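Local atomic coordinates of glucose-1-phosphate uridylyltransferase (Sphingomonas elodea, PDB entry 2UX8), a protein that probably catalyses the formation of UDP-glucose and diphosphate from UTP and alpha-D-glucose 1-phosphate, the sugar phosphate bound here. Residues L165-E170 with S211-Y216. Residues are numbered along the deposited sequence; the frame is centred on the assembly and turned at random.
With G1P (1-O-phosphono-alpha-D-glucopyranose), chain K.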
ATOM      1  N   LEU C 165      -3.682  15.669 -33.486  1.00 44.87           N
ATOM      2  CA  LEU C 165      -3.880  14.409 -34.178  1.00 44.42           C
ATOM      3  C   LEU C 165      -4.514  13.381 -33.254  1.00 44.72           C
ATOM      4  O   LEU C 165      -4.345  13.425 -32.031  1.00 44.39           O
ATOM      5  CB  LEU C 165      -2.551  13.852 -34.697  1.00 47.60           C
ATOM      6  CG  LEU C 165      -1.731  14.612 -35.741  1.00 47.81           C
ATOM      7  CD1 LEU C 165      -0.793  15.567 -35.040  1.00 47.84           C
ATOM      8  CD2 LEU C 165      -0.912  13.635 -36.569  1.00 47.80           C
ATOM      9  N   ILE C 166      -5.247  12.451 -33.854  1.00 47.22           N
ATOM     10  CA  ILE C 166      -5.898  11.383 -33.116  1.00 47.65           C
ATOM     11  C   ILE C 166      -5.897  10.144 -33.989  1.00 48.37           C
ATOM     12  O   ILE C 166      -5.886  10.242 -35.208  1.00 48.86           O
ATOM     13  CB  ILE C 166      -7.356  11.737 -32.767  1.00 33.56           C
ATOM     14  CG1 ILE C 166      -8.086  12.198 -34.027  1.00 34.41           C
ATOM     15  CG2 ILE C 166      -7.393  12.811 -31.685  1.00 32.89           C
ATOM     16  CD1 ILE C 166      -9.565  12.431 -33.836  1.00 33.77           C
ATOM     17  N   CYS C 167      -5.894   8.977 -33.366  1.00 53.78           N
ATOM     18  CA  CYS C 167      -5.918   7.739 -34.122  1.00 54.52           C
ATOM     19  C   CYS C 167      -7.355   7.499 -34.573  1.00 55.55           C
ATOM     20  O   CYS C 167      -8.295   7.610 -33.783  1.00 55.96           O
ATOM     21  CB  CYS C 167      -5.443   6.579 -33.258  1.00 41.06           C
ATOM     22  SG  CYS C 167      -5.242   5.070 -34.184  1.00 38.92           S
ATOM     23  N   ALA C 168      -7.523   7.181 -35.852  1.00 54.11           N
ATOM     24  CA  ALA C 168      -8.848   6.942 -36.406  1.00 55.06           C
ATOM     25  C   ALA C 168      -8.957   5.531 -36.937  1.00 56.06           C
ATOM     26  O   ALA C 168      -7.976   4.957 -37.424  1.00 56.26           O
ATOM     27  CB  ALA C 168      -9.144   7.948 -37.510  1.00 36.70           C
ATOM     28  N   GLU C 169     -10.169   4.990 -36.853  1.00 43.54           N
ATOM     29  CA  GLU C 169     -10.427   3.628 -37.279  1.00 45.52           C
ATOM     30  C   GLU C 169     -11.888   3.434 -37.684  1.00 47.38           C
ATOM     31  O   GLU C 169     -12.802   3.817 -36.950  1.00 47.59           O
ATOM     32  CB  GLU C 169     -10.059   2.693 -36.125  1.00 49.42           C
ATOM     33  CG  GLU C 169     -10.170   1.211 -36.386  1.00 49.23           C
ATOM     34  CD  GLU C 169      -9.801   0.413 -35.152  1.00 49.21           C
ATOM     35  OE1 GLU C 169      -8.707   0.670 -34.596  1.00 48.06           O
ATOM     36  OE2 GLU C 169     -10.599  -0.458 -34.738  1.00 46.87           O
ATOM     37  N   GLU C 170     -12.095   2.853 -38.866  1.00 60.63           N
ATOM     38  CA  GLU C 170     -13.438   2.581 -39.377  1.00 62.16           C
ATOM     39  C   GLU C 170     -14.095   1.546 -38.478  1.00 62.61           C
ATOM     40  O   GLU C 170     -13.523   0.491 -38.208  1.00 62.70           O
ATOM     41  CB  GLU C 170     -13.368   2.039 -40.809  1.00 89.43           C
ATOM     42  CG  GLU C 170     -13.178   3.093 -41.884  1.00 90.77           C
ATOM     43  CD  GLU C 170     -14.407   3.951 -42.058  1.00 92.65           C
ATOM     44  OE1 GLU C 170     -15.488   3.385 -42.322  1.00 94.19           O
ATOM     45  OE2 GLU C 170     -14.299   5.188 -41.933  1.00 93.46           O
ATOM     46  N   SER C 211     -14.184   6.469 -36.078  1.00 50.78           N
ATOM     47  CA  SER C 211     -14.209   6.834 -34.675  1.00 49.14           C
ATOM     48  C   SER C 211     -12.848   7.256 -34.142  1.00 47.39           C
ATOM     49  O   SER C 211     -11.825   7.107 -34.811  1.00 46.92           O
ATOM     50  CB  SER C 211     -14.723   5.648 -33.868  1.00 83.25           C
ATOM     51  OG  SER C 211     -13.983   4.480 -34.191  1.00 83.90           O
ATOM     52  N   VAL C 212     -12.855   7.782 -32.924  1.00 53.12           N
ATOM     53  CA  VAL C 212     -11.639   8.229 -32.262  1.00 51.31           C
ATOM     54  C   VAL C 212     -11.104   7.076 -31.418  1.00 49.99           C
ATOM     55  O   VAL C 212     -11.859   6.435 -30.699  1.00 49.96           O
ATOM     56  CB  VAL C 212     -11.926   9.444 -31.345  1.00 43.49           C
ATOM     57  CG1 VAL C 212     -10.636   9.969 -30.739  1.00 43.89           C
ATOM     58  CG2 VAL C 212     -12.611  10.541 -32.138  1.00 42.96           C
ATOM     59  N   ILE C 213      -9.811   6.795 -31.529  1.00 45.17           N
ATOM     60  CA  ILE C 213      -9.202   5.724 -30.751  1.00 42.93           C
ATOM     61  C   ILE C 213      -8.319   6.368 -29.687  1.00 41.37           C
ATOM     62  O   ILE C 213      -7.871   7.494 -29.857  1.00 41.28           O
ATOM     63  CB  ILE C 213      -8.371   4.774 -31.651  1.00 36.25           C
ATOM     64  CG1 ILE C 213      -9.287   4.113 -32.686  1.00 35.02           C
ATOM     65  CG2 ILE C 213      -7.678   3.713 -30.804  1.00 35.26           C
ATOM     66  CD1 ILE C 213     -10.515   3.462 -32.105  1.00 32.75           C
ATOM     67  N   GLY C 214      -8.075   5.650 -28.597  1.00 27.68           N
ATOM     68  CA  GLY C 214      -7.287   6.174 -27.491  1.00 25.40           C
ATOM     69  C   GLY C 214      -5.834   6.582 -27.663  1.00 24.27           C
ATOM     70  O   GLY C 214      -4.979   6.224 -26.850  1.00 24.97           O
ATOM     71  N   ARG C 215      -5.548   7.344 -28.708  1.00 35.36           N
ATOM     72  CA  ARG C 215      -4.196   7.836 -28.979  1.00 33.79           C
ATOM     73  C   ARG C 215      -4.349   9.289 -29.451  1.00 33.71           C
ATOM     74  O   ARG C 215      -4.977   9.543 -30.479  1.00 33.46           O
ATOM     75  CB  ARG C 215      -3.527   6.970 -30.057  1.00 29.97           C
ATOM     76  CG  ARG C 215      -2.330   6.130 -29.582  1.00 26.76           C
ATOM     77  CD  ARG C 215      -2.630   5.377 -28.300  1.00 23.23           C
ATOM     78  NE  ARG C 215      -1.769   4.223 -28.079  1.00 20.22           N
ATOM     79  CZ  ARG C 215      -2.098   3.230 -27.253  1.00 22.78           C
ATOM     80  NH1 ARG C 215      -3.243   3.290 -26.601  1.00 21.87           N
ATOM     81  NH2 ARG C 215      -1.317   2.163 -27.104  1.00 21.60           N
ATOM     82  N   TYR C 216      -3.804  10.238 -28.685  1.00 26.97           N
ATOM     83  CA  TYR C 216      -3.912  11.656 -29.026  1.00 26.66           C
ATOM     84  C   TYR C 216      -2.603  12.432 -28.910  1.00 26.78           C
ATOM     85  O   TYR C 216      -1.696  12.073 -28.152  1.00 26.40           O
ATOM     86  CB  TYR C 216      -4.904  12.386 -28.107  1.00 32.73           C
ATOM     87  CG  TYR C 216      -6.253  11.739 -27.852  1.00 33.59           C
ATOM     88  CD1 TYR C 216      -6.361  10.513 -27.191  1.00 35.03           C
ATOM     89  CD2 TYR C 216      -7.433  12.401 -28.193  1.00 33.56           C
ATOM     90  CE1 TYR C 216      -7.607   9.972 -26.875  1.00 33.20           C
ATOM     91  CE2 TYR C 216      -8.678  11.866 -27.882  1.00 33.00           C
ATOM     92  CZ  TYR C 216      -8.758  10.658 -27.223  1.00 33.27           C
ATOM     93  OH  TYR C 216      -9.995  10.156 -26.906  1.00 34.43           O
TER
HETATM   94  C1  G1P K1290     -13.098   7.904 -25.082  0.60 60.19           C
HETATM   95  C2  G1P K1290     -13.446   9.128 -25.953  0.60 60.19           C
HETATM   96  C3  G1P K1290     -14.153   8.639 -27.228  0.60 60.19           C
HETATM   97  C4  G1P K1290     -13.188   7.725 -27.977  0.60 60.19           C
HETATM   98  C5  G1P K1290     -12.841   6.533 -27.057  0.60 60.19           C
HETATM   99  C6  G1P K1290     -11.853   5.607 -27.784  0.60 60.19           C
HETATM  100  O1  G1P K1290     -14.324   7.245 -24.689  0.60 60.19           O
HETATM  101  O2  G1P K1290     -14.312   9.991 -25.218  0.60 60.19           O
HETATM  102  O3  G1P K1290     -14.479   9.752 -28.050  0.60 60.19           O
HETATM  103  O4  G1P K1290     -13.819   7.256 -29.168  0.60 60.19           O
HETATM  104  O5  G1P K1290     -12.214   7.011 -25.832  0.60 60.19           O
HETATM  105  O6  G1P K1290     -11.505   4.497 -26.953  0.60 60.19           O
HETATM  106  P   G1P K1290     -14.014   6.068 -23.615  0.60 60.19           P
HETATM  107  O1P G1P K1290     -13.310   6.612 -22.426  0.60 60.19           O
HETATM  108  O2P G1P K1290     -15.395   5.386 -23.176  0.60 60.19           O
HETATM  109  O3P G1P K1290     -13.095   4.930 -24.293  0.60 60.19           O
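Ile166 reaches side chains of two successive strands with different branches, Val212 before and Tyr216 after the corner at Gly214. Its CG2 meets the Tyr216 ring obliquely, 3.5 Å from Tyr216 CD2, while Ile166 CD1 extends to the two methyls of Val212 and lies 4.0 Å from Val212 CG2. With CG1 placed between the backbone N and the carbonyl carbon (chi1 51°), the branches diverge and bridge Val212 and Tyr216. On the other face, Cys167 CB packs against Ile213 CB, and Ile213 CG1 lies 3.8 Å from Glu169 CB; Cys167 CB also touches Arg215 CB. Near the C-terminal end of strand 164-170, Glu169 O takes two donors from Ser211: OG approaches in the carbonyl plane, whereas the backbone N comes from above it. Further along, Cys167 N donates a hydrogen bond to Arg215 O, and Ile213 N donates one to Cys167 O at 2.8 Å. Between them the chain folds into an inverse gamma turn centred on Gly214, whose N donates a hydrogen bond to Asp142 OD1. Val212 O accepts a 2.6 Å hydrogen bond from O4 of glucose 1-phosphate, and Tyr216 OH lies 3.7 Å from its C2, so Val212 and Tyr216, on either side of the turn, line part of the sugar pocket. Strand 252-256 runs parallel to 164-170; Ile182 of strand 181-188 packs on Ile166, Ala168 and Val212, Met144 of strand 142-145 on Cys167, Ile213 and Arg215, and helix 150-161 on Leu165 and Arg215.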